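Local coordinates for protein HpuA (Kingella denitrificans ATCC 33394, PDB 5EC6) that binds haemoglobin as an outer-membrane lipoprotein receptor and probably takes part in the uptake of haem iron, at residues A[50-55]-A[78-83]; A[74-79]-A[139-144]; A[159-164]-A[266-271]; A[276-281]-A[305-310]. One frame throughout, in Å; residues are numbered along the deposited sequence.

Contact 1 (A[50-55]-A[78-83]); sequences KPFTIT and GKYYDF
The rings of Phe52 and Tyr80 meet in an offset edge-to-face (T-shaped) pair. Phe52 supplies the edge and Tyr80 the face. The planes stand at 89° and the centroids are 5.3 Å apart. The closest atoms are Phe52 CZ and Tyr80 CE2, at 3.5 Å, and Phe52 CE1 is 3.6 Å from Tyr80 CE2. Contact is therefore made on the CE2 side of the tyrosine ring and not at its centre. At the edge of the Tyr80 ring, near its plane, runs the aliphatic part of Lys50, with Lys50 CD 3.7 Å from Tyr80 OH. The lysine chain is extended beyond CG and crosses the tyrosine at about a right angle.

Phe52 CG is anti to its carbonyl carbon (chi1 -75°), a setting that carries the ring across to Tyr80. Lys50 and Phe52 reach Tyr80 from strand 48-57. This strand and strand 80-81 belong to one antiparallel four-stranded sheet, with strand 65-74 between them. The contact thus bridges over the intervening strand, side chain to side chain. Phe52 also packs on Leu72 of that strand and on Ile29 and Ala31 of strand 29-31, and Tyr80 rests on Gln74.

Lys50 NZ is 3.7 Å from Tyr80 OH, too far for a hydrogen bond, and it bonds to Gln74 OE1 instead. The chemistry across the contact is thus mainly aromatic and aliphatic packing, with the lysine's polar end held by the intervening strand 65-74.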
loop_
_atom_site.group_PDB
_atom_site.type_symbol
_atom_site.label_atom_id
_atom_site.label_comp_id
_atom_site.label_asym_id
_atom_site.label_seq_id
_atom_site.Cartn_x
_atom_site.Cartn_y
_atom_site.Cartn_z
ATOM N N LYS A 50 -11.254 4.836 5.108
ATOM C CA LYS A 50 -12.668 4.986 4.962
ATOM C C LYS A 50 -12.946 6.181 4.022
ATOM O O LYS A 50 -12.222 7.179 4.067
ATOM C CB LYS A 50 -13.336 5.227 6.303
ATOM C CG LYS A 50 -13.338 4.019 7.226
ATOM C CD LYS A 50 -14.298 4.203 8.369
ATOM C CE LYS A 50 -14.633 2.868 9.020
ATOM N NZ LYS A 50 -15.383 3.147 10.277
ATOM N N PRO A 51 -13.927 6.028 3.132
ATOM C CA PRO A 51 -14.221 7.109 2.135
ATOM C C PRO A 51 -15.235 8.129 2.671
ATOM O O PRO A 51 -16.201 7.773 3.371
ATOM C CB PRO A 51 -14.842 6.339 0.984
ATOM C CG PRO A 51 -15.553 5.179 1.637
ATOM C CD PRO A 51 -14.727 4.824 2.859
ATOM N N PHE A 52 -15.037 9.383 2.272
ATOM C CA PHE A 52 -15.886 10.500 2.692
ATOM C C PHE A 52 -16.115 11.436 1.506
ATOM O O PHE A 52 -15.348 11.478 0.552
ATOM C CB PHE A 52 -15.202 11.291 3.817
ATOM C CG PHE A 52 -15.238 10.599 5.134
ATOM C CD1 PHE A 52 -14.241 9.677 5.445
ATOM C CD2 PHE A 52 -16.290 10.784 5.996
ATOM C CE1 PHE A 52 -14.261 9.034 6.631
ATOM C CE2 PHE A 52 -16.349 10.093 7.191
ATOM C CZ PHE A 52 -15.326 9.230 7.500
ATOM N N THR A 53 -17.201 12.192 1.612
ATOM C CA THR A 53 -17.427 13.345 0.733
ATOM C C THR A 53 -17.301 14.575 1.597
ATOM O O THR A 53 -17.983 14.695 2.605
ATOM C CB THR A 53 -18.819 13.222 0.102
ATOM O OG1 THR A 53 -18.873 12.021 -0.682
ATOM C CG2 THR A 53 -19.112 14.398 -0.848
ATOM N N ILE A 54 -16.360 15.450 1.238
ATOM C CA ILE A 54 -15.951 16.528 2.089
ATOM C C ILE A 54 -16.156 17.860 1.348
ATOM O O ILE A 54 -15.647 18.044 0.228
ATOM C CB ILE A 54 -14.526 16.346 2.558
ATOM C CG1 ILE A 54 -14.484 15.069 3.420
ATOM C CG2 ILE A 54 -14.042 17.542 3.335
ATOM C CD1 ILE A 54 -13.193 14.808 4.102
ATOM N N THR A 55 -16.844 18.762 2.031
ATOM C CA THR A 55 -17.119 20.113 1.496
ATOM C C THR A 55 -16.314 21.120 2.278
ATOM O O THR A 55 -16.269 21.095 3.531
ATOM C CB THR A 55 -18.622 20.372 1.533
ATOM O OG1 THR A 55 -19.321 19.399 0.753
ATOM C CG2 THR A 55 -18.949 21.751 0.937
ATOM N N GLY A 78 -10.303 5.144 17.002
ATOM C CA GLY A 78 -11.520 5.711 16.472
ATOM C C GLY A 78 -11.319 7.108 15.846
ATOM O O GLY A 78 -12.262 7.630 15.196
ATOM N N LYS A 79 -10.146 7.712 16.025
ATOM C CA LYS A 79 -9.898 9.100 15.527
ATOM C C LYS A 79 -9.547 8.989 14.036
ATOM O O LYS A 79 -8.886 8.047 13.630
ATOM C CB LYS A 79 -8.779 9.796 16.260
ATOM C CG LYS A 79 -8.998 9.992 17.769
ATOM C CD LYS A 79 -10.142 10.936 18.015
ATOM C CE LYS A 79 -10.257 11.352 19.494
ATOM N NZ LYS A 79 -10.730 10.274 20.381
ATOM N N TYR A 80 -9.966 9.974 13.259
ATOM C CA TYR A 80 -9.687 10.041 11.824
ATOM C C TYR A 80 -8.600 11.046 11.487
ATOM O O TYR A 80 -8.528 12.141 12.068
ATOM C CB TYR A 80 -10.942 10.447 11.071
ATOM C CG TYR A 80 -12.064 9.449 11.019
ATOM C CD1 TYR A 80 -13.025 9.388 12.028
ATOM C CD2 TYR A 80 -12.204 8.589 9.959
ATOM C CE1 TYR A 80 -14.049 8.488 11.968
ATOM C CE2 TYR A 80 -13.242 7.714 9.876
ATOM C CZ TYR A 80 -14.190 7.672 10.878
ATOM O OH TYR A 80 -15.234 6.800 10.828
ATOM N N TYR A 81 -7.751 10.678 10.541
ATOM C CA TYR A 81 -6.618 11.494 10.112
ATOM C C TYR A 81 -6.508 11.600 8.605
ATOM O O TYR A 81 -6.792 10.643 7.882
ATOM C CB TYR A 81 -5.285 10.988 10.669
ATOM C CG TYR A 81 -5.274 11.019 12.196
ATOM C CD1 TYR A 81 -4.992 12.225 12.879
ATOM C CD2 TYR A 81 -5.662 9.914 12.936
ATOM C CE1 TYR A 81 -5.072 12.272 14.266
ATOM C CE2 TYR A 81 -5.731 9.954 14.341
ATOM C CZ TYR A 81 -5.458 11.140 14.986
ATOM O OH TYR A 81 -5.508 11.134 16.360
ATOM N N ASP A 82 -6.126 12.775 8.113
ATOM C CA ASP A 82 -5.895 12.850 6.677
ATOM C C ASP A 82 -4.493 12.422 6.307
ATOM O O ASP A 82 -3.582 12.333 7.133
ATOM C CB ASP A 82 -6.320 14.210 6.085
ATOM C CG ASP A 82 -5.873 15.384 6.908
ATOM O OD1 ASP A 82 -4.853 15.276 7.574
ATOM O OD2 ASP A 82 -6.571 16.422 6.872
ATOM N N PHE A 83 -4.338 12.087 5.034
ATOM C CA PHE A 83 -3.047 11.867 4.446
ATOM C C PHE A 83 -2.543 13.224 3.954
ATOM O O PHE A 83 -3.174 13.847 3.102
ATOM C CB PHE A 83 -3.151 10.889 3.294
ATOM C CG PHE A 83 -3.598 9.509 3.722
ATOM C CD1 PHE A 83 -2.725 8.680 4.413
ATOM C CD2 PHE A 83 -4.910 9.046 3.461
ATOM C CE1 PHE A 83 -3.130 7.385 4.825
ATOM C CE2 PHE A 83 -5.298 7.772 3.871
ATOM C CZ PHE A 83 -4.419 6.950 4.543
#

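Contact 2 (A[74-79]-A[139-144]); sequences QAPDGK and GAWMSP
Ala75 and Pro76 lie over one face of the Trp141 indole. They belong to a type I beta turn, Ala75 to Gly78, which joins strands 65-74 and 80-81 as a beta hairpin. Trp141 comes from strand 136-142 in another sheet, so the hairpin end packs against a neighbouring part of the fold.

The two residues share the face between them. Ala75 CB sits 3.6 Å from the centroid of the five-membered ring, and Pro76 CD sits 3.5 Å from the centroid of the six-membered ring. Both are CH-pi contacts close to the ring normal, at 19° and 21°. The proline and tryptophan side chains point at each other across the contact. With chi1 at 173°, the indole swings away from the backbone N of Trp141 and reaches the turn. Its opposite face has the backbone N of Ser143 above the rim.

Asp77 crosses the tryptophan at about a right angle. Its carboxylate has two separate tasks. Asp77 OD1 accepts from Lys79 N, which makes an Asx turn. Asp77 OD2 accepts a hydrogen bond from a water at 2.8 Å, and that same water, in the indole plane, accepts from Trp141 NE1 at 3.0 Å.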
loop_
_atom_site.group_PDB
_atom_site.type_symbol
_atom_site.label_atom_id
_atom_site.label_comp_id
_atom_site.label_asym_id
_atom_site.label_seq_id
_atom_site.Cartn_x
_atom_site.Cartn_y
_atom_site.Cartn_z
ATOM N N GLN A 74 -8.891 5.965 9.647
ATOM C CA GLN A 74 -9.433 5.836 11.028
ATOM C C GLN A 74 -8.487 4.937 11.866
ATOM O O GLN A 74 -8.296 3.743 11.569
ATOM C CB GLN A 74 -10.846 5.253 11.040
ATOM C CG GLN A 74 -11.462 5.391 12.415
ATOM C CD GLN A 74 -12.834 4.798 12.561
ATOM O OE1 GLN A 74 -13.220 3.863 11.881
ATOM N NE2 GLN A 74 -13.620 5.397 13.443
ATOM N N ALA A 75 -7.919 5.529 12.901
ATOM C CA ALA A 75 -6.976 4.825 13.751
ATOM C C ALA A 75 -7.731 3.845 14.639
ATOM O O ALA A 75 -8.936 3.927 14.769
ATOM C CB ALA A 75 -6.201 5.842 14.533
ATOM N N PRO A 76 -6.999 2.903 15.269
ATOM C CA PRO A 76 -7.617 1.955 16.203
ATOM C C PRO A 76 -8.365 2.593 17.364
ATOM O O PRO A 76 -9.269 1.945 17.908
ATOM C CB PRO A 76 -6.433 1.141 16.716
ATOM C CG PRO A 76 -5.382 1.243 15.650
ATOM C CD PRO A 76 -5.546 2.670 15.123
ATOM N N ASP A 77 -8.021 3.831 17.714
ATOM C CA ASP A 77 -8.732 4.568 18.760
ATOM C C ASP A 77 -9.969 5.277 18.284
ATOM O O ASP A 77 -10.597 6.001 19.047
ATOM C CB ASP A 77 -7.760 5.532 19.504
ATOM C CG ASP A 77 -7.222 6.682 18.633
ATOM O OD1 ASP A 77 -7.656 6.807 17.428
ATOM O OD2 ASP A 77 -6.346 7.448 19.141
ATOM N N GLY A 78 -10.303 5.144 17.002
ATOM C CA GLY A 78 -11.520 5.711 16.472
ATOM C C GLY A 78 -11.319 7.108 15.846
ATOM O O GLY A 78 -12.262 7.630 15.196
ATOM N N LYS A 79 -10.146 7.712 16.025
ATOM C CA LYS A 79 -9.898 9.100 15.527
ATOM C C LYS A 79 -9.547 8.989 14.036
ATOM O O LYS A 79 -8.886 8.047 13.630
ATOM C CB LYS A 79 -8.779 9.796 16.260
ATOM C CG LYS A 79 -8.998 9.992 17.769
ATOM C CD LYS A 79 -10.142 10.936 18.015
ATOM C CE LYS A 79 -10.257 11.352 19.494
ATOM N NZ LYS A 79 -10.730 10.274 20.381
ATOM N N GLY A 139 0.913 1.991 5.571
ATOM C CA GLY A 139 1.565 2.759 6.604
ATOM C C GLY A 139 1.393 2.129 7.944
ATOM O O GLY A 139 1.256 0.899 8.083
ATOM N N ALA A 140 1.498 2.977 8.983
ATOM C CA ALA A 140 1.413 2.504 10.374
ATOM C C ALA A 140 0.910 3.611 11.244
ATOM O O ALA A 140 1.226 4.798 11.002
ATOM C CB ALA A 140 2.766 2.060 10.885
ATOM N N TRP A 141 0.186 3.207 12.289
ATOM C CA TRP A 141 -0.186 4.090 13.375
ATOM C C TRP A 141 0.438 3.530 14.658
ATOM O O TRP A 141 0.456 2.311 14.883
ATOM C CB TRP A 141 -1.682 4.164 13.481
ATOM C CG TRP A 141 -2.258 4.915 14.676
ATOM C CD1 TRP A 141 -2.619 6.222 14.728
ATOM C CD2 TRP A 141 -2.631 4.340 15.952
ATOM N NE1 TRP A 141 -3.171 6.529 15.968
ATOM C CE2 TRP A 141 -3.204 5.374 16.728
ATOM C CE3 TRP A 141 -2.512 3.069 16.504
ATOM C CZ2 TRP A 141 -3.663 5.157 18.023
ATOM C CZ3 TRP A 141 -3.024 2.844 17.796
ATOM C CH2 TRP A 141 -3.581 3.891 18.526
ATOM N N MET A 142 0.948 4.437 15.473
ATOM C CA MET A 142 1.483 4.069 16.796
ATOM C C MET A 142 0.626 4.721 17.864
ATOM O O MET A 142 0.355 5.913 17.760
ATOM C CB MET A 142 2.926 4.502 16.922
ATOM C CG MET A 142 3.495 4.231 18.310
ATOM S SD MET A 142 5.137 4.968 18.508
ATOM C CE MET A 142 5.924 3.582 17.769
ATOM N N SER A 143 0.240 3.952 18.884
ATOM C CA SER A 143 -0.518 4.508 20.021
ATOM C C SER A 143 0.396 5.325 20.962
ATOM O O SER A 143 1.638 5.226 20.898
ATOM C CB SER A 143 -1.241 3.426 20.821
ATOM O OG SER A 143 -0.349 2.746 21.663
ATOM N N PRO A 144 -0.240 6.187 21.785
ATOM C CA PRO A 144 0.533 6.808 22.867
ATOM C C PRO A 144 1.233 5.778 23.757
ATOM O O PRO A 144 2.316 6.072 24.301
ATOM C CB PRO A 144 -0.514 7.633 23.619
ATOM C CG PRO A 144 -1.824 7.270 23.089
ATOM C CD PRO A 144 -1.619 6.687 21.730
HETATM O O HOH W 1 -4.521 8.733 17.461
#

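Contact 3 (A[159-164]-A[266-271]); sequences TDTLQG and AKEERF
Thr161 and Glu268 are joined by the one hydrogen bond across this surface contact. Thr161 OG1 donates to Glu268 OE1 at 2.9 Å. The hydroxyl meets the carboxylate from above its plane, 53° out of it. Pro158 O is a weak, secondary acceptor for the same hydroxyl.

The charged pairing lies within 266-271. Arg270 NE forms a salt bridge with Glu268 OE2 at 3.2 Å, on the anti side and 17° out of the carboxylate plane. The two carboxylate oxygens thus have different partners, which should limit rotation of the group. Glu268 is bent at chi2 (-78°), and this fold in its chain turns the carboxylate to lie between threonine and arginine. Arg270 NH1 bonds to Gly274 O in the turn that follows. The arginine would probably offset some of the negative charge that Asp160 OD1 adds at 5.3 Å from Glu268 OE1.

Van der Waals packing completes the contact. Thr161 CG2 is 3.7 Å from Arg270 NH2, and Thr161 CB is 3.8 Å from Glu268 CB. Glu268 also touches Leu276.

Thr161 is in the loop between strand 148-154 and helix 165-168. Strands 269-270 and 276-278 pair antiparallel as a short beta hairpin, and the contact joins the base of this projecting hairpin to the loop.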
loop_
_atom_site.group_PDB
_atom_site.type_symbol
_atom_site.label_atom_id
_atom_site.label_comp_id
_atom_site.label_asym_id
_atom_site.label_seq_id
_atom_site.Cartn_x
_atom_site.Cartn_y
_atom_site.Cartn_z
ATOM N N THR A 159 -12.900 -8.882 -8.951
ATOM C CA THR A 159 -12.524 -10.213 -9.437
ATOM C C THR A 159 -12.947 -10.423 -10.883
ATOM O O THR A 159 -12.282 -11.104 -11.618
ATOM C CB THR A 159 -13.085 -11.337 -8.548
ATOM O OG1 THR A 159 -14.513 -11.231 -8.500
ATOM C CG2 THR A 159 -12.524 -11.250 -7.126
ATOM N N ASP A 160 -14.012 -9.731 -11.324
ATOM C CA ASP A 160 -14.449 -9.914 -12.707
ATOM C C ASP A 160 -13.590 -9.270 -13.798
ATOM O O ASP A 160 -13.757 -9.556 -14.985
ATOM C CB ASP A 160 -15.957 -9.584 -12.845
ATOM C CG ASP A 160 -16.302 -8.177 -12.549
ATOM O OD1 ASP A 160 -15.404 -7.319 -12.354
ATOM O OD2 ASP A 160 -17.555 -7.946 -12.483
ATOM N N THR A 161 -12.581 -8.466 -13.406
ATOM C CA THR A 161 -11.687 -7.921 -14.339
ATOM C C THR A 161 -10.224 -8.185 -14.002
ATOM O O THR A 161 -9.364 -7.505 -14.531
ATOM C CB THR A 161 -11.929 -6.417 -14.467
ATOM O OG1 THR A 161 -11.836 -5.814 -13.181
ATOM C CG2 THR A 161 -13.361 -6.165 -15.023
ATOM N N LEU A 162 -9.995 -9.218 -13.216
ATOM C CA LEU A 162 -8.592 -9.719 -12.986
ATOM C C LEU A 162 -8.011 -10.234 -14.286
ATOM O O LEU A 162 -8.763 -10.537 -15.258
ATOM C CB LEU A 162 -8.586 -10.800 -11.926
ATOM C CG LEU A 162 -8.800 -10.384 -10.436
ATOM C CD1 LEU A 162 -9.043 -11.582 -9.569
ATOM C CD2 LEU A 162 -7.654 -9.485 -9.939
ATOM N N GLN A 163 -6.691 -10.259 -14.379
ATOM C CA GLN A 163 -6.048 -10.643 -15.622
ATOM C C GLN A 163 -6.487 -12.009 -16.116
ATOM O O GLN A 163 -6.571 -12.961 -15.347
ATOM C CB GLN A 163 -4.515 -10.587 -15.540
ATOM C CG GLN A 163 -3.883 -11.492 -14.494
ATOM C CD GLN A 163 -2.396 -11.345 -14.575
ATOM O OE1 GLN A 163 -1.863 -10.321 -14.171
ATOM N NE2 GLN A 163 -1.714 -12.306 -15.212
ATOM N N GLY A 164 -6.760 -12.057 -17.429
ATOM C CA GLY A 164 -7.140 -13.338 -18.068
ATOM C C GLY A 164 -8.650 -13.570 -18.065
ATOM O O GLY A 164 -9.135 -14.427 -18.808
ATOM N N ALA A 266 -6.911 -1.800 -6.968
ATOM C CA ALA A 266 -7.122 -0.996 -8.199
ATOM C C ALA A 266 -8.096 -1.620 -9.173
ATOM O O ALA A 266 -7.988 -2.825 -9.547
ATOM C CB ALA A 266 -5.837 -0.623 -8.895
ATOM N N LYS A 267 -9.075 -0.796 -9.581
ATOM C CA LYS A 267 -9.983 -1.222 -10.640
ATOM C C LYS A 267 -9.233 -1.352 -11.949
ATOM O O LYS A 267 -8.170 -0.785 -12.144
ATOM C CB LYS A 267 -11.140 -0.216 -10.798
ATOM C CG LYS A 267 -12.048 -0.293 -9.610
ATOM C CD LYS A 267 -13.075 0.822 -9.580
ATOM C CE LYS A 267 -13.913 0.685 -8.316
ATOM N NZ LYS A 267 -14.063 2.018 -7.684
ATOM N N GLU A 268 -9.868 -2.057 -12.893
ATOM C CA GLU A 268 -9.373 -2.085 -14.259
ATOM C C GLU A 268 -9.323 -0.731 -14.975
ATOM O O GLU A 268 -10.011 0.194 -14.553
ATOM C CB GLU A 268 -10.200 -3.075 -15.068
ATOM C CG GLU A 268 -11.526 -2.529 -15.534
ATOM C CD GLU A 268 -12.592 -2.502 -14.451
ATOM O OE1 GLU A 268 -12.475 -2.964 -13.294
ATOM O OE2 GLU A 268 -13.661 -2.006 -14.815
ATOM N N GLU A 269 -8.541 -0.648 -16.046
ATOM C CA GLU A 269 -8.460 0.551 -16.862
ATOM C C GLU A 269 -9.064 0.207 -18.199
ATOM O O GLU A 269 -8.804 -0.868 -18.748
ATOM C CB GLU A 269 -7.017 1.011 -17.037
ATOM C CG GLU A 269 -6.391 1.464 -15.722
ATOM C CD GLU A 269 -4.912 1.704 -15.883
ATOM O OE1 GLU A 269 -4.570 2.734 -16.479
ATOM O OE2 GLU A 269 -4.088 0.859 -15.458
ATOM N N ARG A 270 -9.878 1.127 -18.717
ATOM C CA ARG A 270 -10.566 0.914 -20.017
ATOM C C ARG A 270 -10.250 1.995 -21.017
ATOM O O ARG A 270 -9.962 3.143 -20.685
ATOM C CB ARG A 270 -12.077 0.808 -19.820
ATOM C CG ARG A 270 -12.450 -0.482 -19.127
ATOM C CD ARG A 270 -13.876 -0.498 -18.691
ATOM N NE ARG A 270 -14.229 -1.719 -17.991
ATOM C CZ ARG A 270 -14.338 -2.936 -18.517
ATOM N NH1 ARG A 270 -14.119 -3.204 -19.805
ATOM N NH2 ARG A 270 -14.633 -3.953 -17.697
ATOM N N PHE A 271 -10.271 1.614 -22.281
ATOM C CA PHE A 271 -10.284 2.584 -23.322
ATOM C C PHE A 271 -11.616 3.317 -23.332
ATOM O O PHE A 271 -12.637 2.921 -22.716
ATOM C CB PHE A 271 -10.073 1.877 -24.672
ATOM C CG PHE A 271 -8.708 1.196 -24.803
ATOM C CD1 PHE A 271 -7.556 1.954 -24.869
ATOM C CD2 PHE A 271 -8.618 -0.177 -24.808
ATOM C CE1 PHE A 271 -6.303 1.358 -24.986
ATOM C CE2 PHE A 271 -7.379 -0.796 -24.959
ATOM C CZ PHE A 271 -6.229 -0.029 -25.031
#

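Contact 4 (A[276-281]-A[305-310]); sequences LEHPSG and REYNAA
Tyr307 CG lies between its backbone N and carbonyl carbon (chi1 68°), and this turns the phenol out from strand 298-308 toward His278 and Pro279. In His278 the first torsion sets the ring beside its backbone N, and the second turns ND1 to the phenol oxygen. His278 ND1 and Tyr307 OH share a hydrogen bond of 2.7 Å. It is nearly straight at 174°, and either group could be the donor. The bond lies in both ring planes. The rings meet rim to rim, with planes at 86°, so neither stacks on the other.

Pro279 covers part of the phenol. Pro279 CG is over one face, 4.2 Å from the centroid of the Tyr307 ring, in a CH-pi contact. Pro279 CD packs closer to the phenol end, 3.4 Å from Tyr307 CZ.

A classic beta bulge sets Glu277 and His278 together opposite Glu269 in the hairpin of strands 269-270 and 276-278. Past this bulge the chain leaves the hairpin for strand 283-289, which pairs antiparallel with strand 298-308, and Tyr307 meets it there. Arg304 makes a cation-pi interaction with Tyr307 and bonds to the Pro279 and Ser280 carbonyls.

A water lies at the edge of the phenol, in its plane. It is 2.7 Å from Tyr307 OH and donates to Glu277 O at 3.1 Å.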
loop_
_atom_site.group_PDB
_atom_site.type_symbol
_atom_site.label_atom_id
_atom_site.label_comp_id
_atom_site.label_asym_id
_atom_site.label_seq_id
_atom_site.Cartn_x
_atom_site.Cartn_y
_atom_site.Cartn_z
ATOM N N LEU A 276 -11.432 -3.254 -22.543
ATOM C CA LEU A 276 -10.405 -3.371 -21.477
ATOM C C LEU A 276 -9.031 -3.006 -21.950
ATOM O O LEU A 276 -8.591 -3.499 -22.997
ATOM C CB LEU A 276 -10.416 -4.809 -20.928
ATOM C CG LEU A 276 -9.663 -5.065 -19.636
ATOM C CD1 LEU A 276 -10.352 -4.391 -18.475
ATOM C CD2 LEU A 276 -9.627 -6.577 -19.443
ATOM N N GLU A 277 -8.337 -2.131 -21.209
ATOM C CA GLU A 277 -6.956 -1.801 -21.528
ATOM C C GLU A 277 -6.014 -2.593 -20.610
ATOM O O GLU A 277 -5.076 -3.258 -21.098
ATOM C CB GLU A 277 -6.678 -0.311 -21.355
ATOM C CG GLU A 277 -5.237 0.030 -21.652
ATOM C CD GLU A 277 -4.928 1.508 -21.466
ATOM O OE1 GLU A 277 -5.633 2.176 -20.691
ATOM O OE2 GLU A 277 -3.925 1.963 -22.028
ATOM N N HIS A 278 -6.226 -2.462 -19.315
ATOM C CA HIS A 278 -5.462 -3.221 -18.283
ATOM C C HIS A 278 -6.429 -3.804 -17.297
ATOM O O HIS A 278 -7.405 -3.145 -16.851
ATOM C CB HIS A 278 -4.498 -2.326 -17.481
ATOM C CG HIS A 278 -3.431 -1.699 -18.297
ATOM N ND1 HIS A 278 -2.555 -2.439 -19.050
ATOM C CD2 HIS A 278 -3.167 -0.394 -18.572
ATOM C CE1 HIS A 278 -1.751 -1.617 -19.713
ATOM N NE2 HIS A 278 -2.119 -0.374 -19.450
ATOM N N PRO A 279 -6.166 -5.030 -16.835
ATOM C CA PRO A 279 -7.013 -5.669 -15.848
ATOM C C PRO A 279 -6.936 -4.939 -14.497
ATOM O O PRO A 279 -6.001 -4.124 -14.280
ATOM C CB PRO A 279 -6.422 -7.123 -15.752
ATOM C CG PRO A 279 -5.089 -7.049 -16.355
ATOM C CD PRO A 279 -5.019 -5.861 -17.261
ATOM N N SER A 280 -7.866 -5.273 -13.634
ATOM C CA SER A 280 -7.812 -4.900 -12.221
ATOM C C SER A 280 -6.568 -5.501 -11.597
ATOM O O SER A 280 -5.933 -6.402 -12.185
ATOM C CB SER A 280 -9.046 -5.348 -11.517
ATOM O OG SER A 280 -9.144 -6.741 -11.404
ATOM N N GLY A 281 -6.244 -5.022 -10.408
ATOM C CA GLY A 281 -5.083 -5.552 -9.663
ATOM C C GLY A 281 -3.765 -4.965 -10.024
ATOM O O GLY A 281 -2.722 -5.614 -9.890
ATOM N N ARG A 305 4.438 -4.049 -12.177
ATOM C CA ARG A 305 5.483 -3.680 -13.125
ATOM C C ARG A 305 5.230 -4.334 -14.478
ATOM O O ARG A 305 5.536 -3.762 -15.528
ATOM C CB ARG A 305 6.850 -4.090 -12.539
ATOM C CG ARG A 305 8.055 -3.694 -13.370
ATOM C CD ARG A 305 9.358 -4.247 -12.797
ATOM N NE ARG A 305 10.505 -3.688 -13.536
ATOM C CZ ARG A 305 10.914 -4.109 -14.738
ATOM N NH1 ARG A 305 10.317 -5.128 -15.350
ATOM N NH2 ARG A 305 11.925 -3.493 -15.348
ATOM N N GLU A 306 4.674 -5.543 -14.466
ATOM C CA GLU A 306 4.538 -6.329 -15.690
ATOM C C GLU A 306 3.470 -7.363 -15.442
ATOM O O GLU A 306 3.341 -7.905 -14.320
ATOM C CB GLU A 306 5.849 -6.988 -16.054
ATOM C CG GLU A 306 5.802 -7.724 -17.371
ATOM C CD GLU A 306 7.139 -8.273 -17.829
ATOM O OE1 GLU A 306 8.208 -8.003 -17.215
ATOM O OE2 GLU A 306 7.122 -8.996 -18.877
ATOM N N TYR A 307 2.741 -7.689 -16.496
ATOM C CA TYR A 307 1.831 -8.828 -16.406
ATOM C C TYR A 307 1.671 -9.479 -17.746
ATOM O O TYR A 307 1.908 -8.863 -18.808
ATOM C CB TYR A 307 0.455 -8.418 -15.839
ATOM C CG TYR A 307 -0.357 -7.535 -16.751
ATOM C CD1 TYR A 307 -0.186 -6.138 -16.737
ATOM C CD2 TYR A 307 -1.253 -8.074 -17.646
ATOM C CE1 TYR A 307 -0.916 -5.317 -17.603
ATOM C CE2 TYR A 307 -1.975 -7.275 -18.489
ATOM C CZ TYR A 307 -1.818 -5.908 -18.472
ATOM O OH TYR A 307 -2.561 -5.109 -19.328
ATOM N N ASN A 308 1.338 -10.777 -17.709
ATOM C CA ASN A 308 1.092 -11.547 -18.925
ATOM C C ASN A 308 0.030 -12.587 -18.622
ATOM O O ASN A 308 0.294 -13.583 -17.953
ATOM C CB ASN A 308 2.380 -12.232 -19.389
ATOM C CG ASN A 308 2.173 -13.011 -20.672
ATOM O OD1 ASN A 308 1.109 -12.956 -21.268
ATOM N ND2 ASN A 308 3.195 -13.717 -21.088
ATOM N N ALA A 309 -1.176 -12.351 -19.114
ATOM C CA ALA A 309 -2.246 -13.281 -18.889
ATOM C C ALA A 309 -2.032 -14.635 -19.580
ATOM O O ALA A 309 -2.615 -15.636 -19.174
ATOM C CB ALA A 309 -3.546 -12.679 -19.395
ATOM N N ALA A 310 -1.175 -14.638 -20.612
ATOM C CA ALA A 310 -0.898 -15.832 -21.388
ATOM C C ALA A 310 0.237 -16.699 -20.853
ATOM O O ALA A 310 0.512 -17.786 -21.420
ATOM C CB ALA A 310 -0.642 -15.457 -22.852
HETATM O O HOH W 2 -4.186 -6.276 -21.170
#

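How the contacts relate
Contacts 1 and 2 overlap along the chain; both close before contacts 3 and 4, which follow in series. The centres of contacts 1 and 2 are about 13 Å apart, and the two share Gly78 and Lys79. Contact 1 packs within the four-stranded sheet, and contact 2 alone joins its hairpin end to strand 136-142. The centres of contacts 3 and 4 are about 8 Å apart. Backbone bonds link Glu269 with Glu277 and Thr161 with Ser280. Contacts 2 and 4 lie on opposite sides of the chain's centre, about 34 Å between centres. One pair thus sits where the small sheet meets strand 136-142, the other where the 269-278 hairpin meets loop 159-164 and strand 298-308.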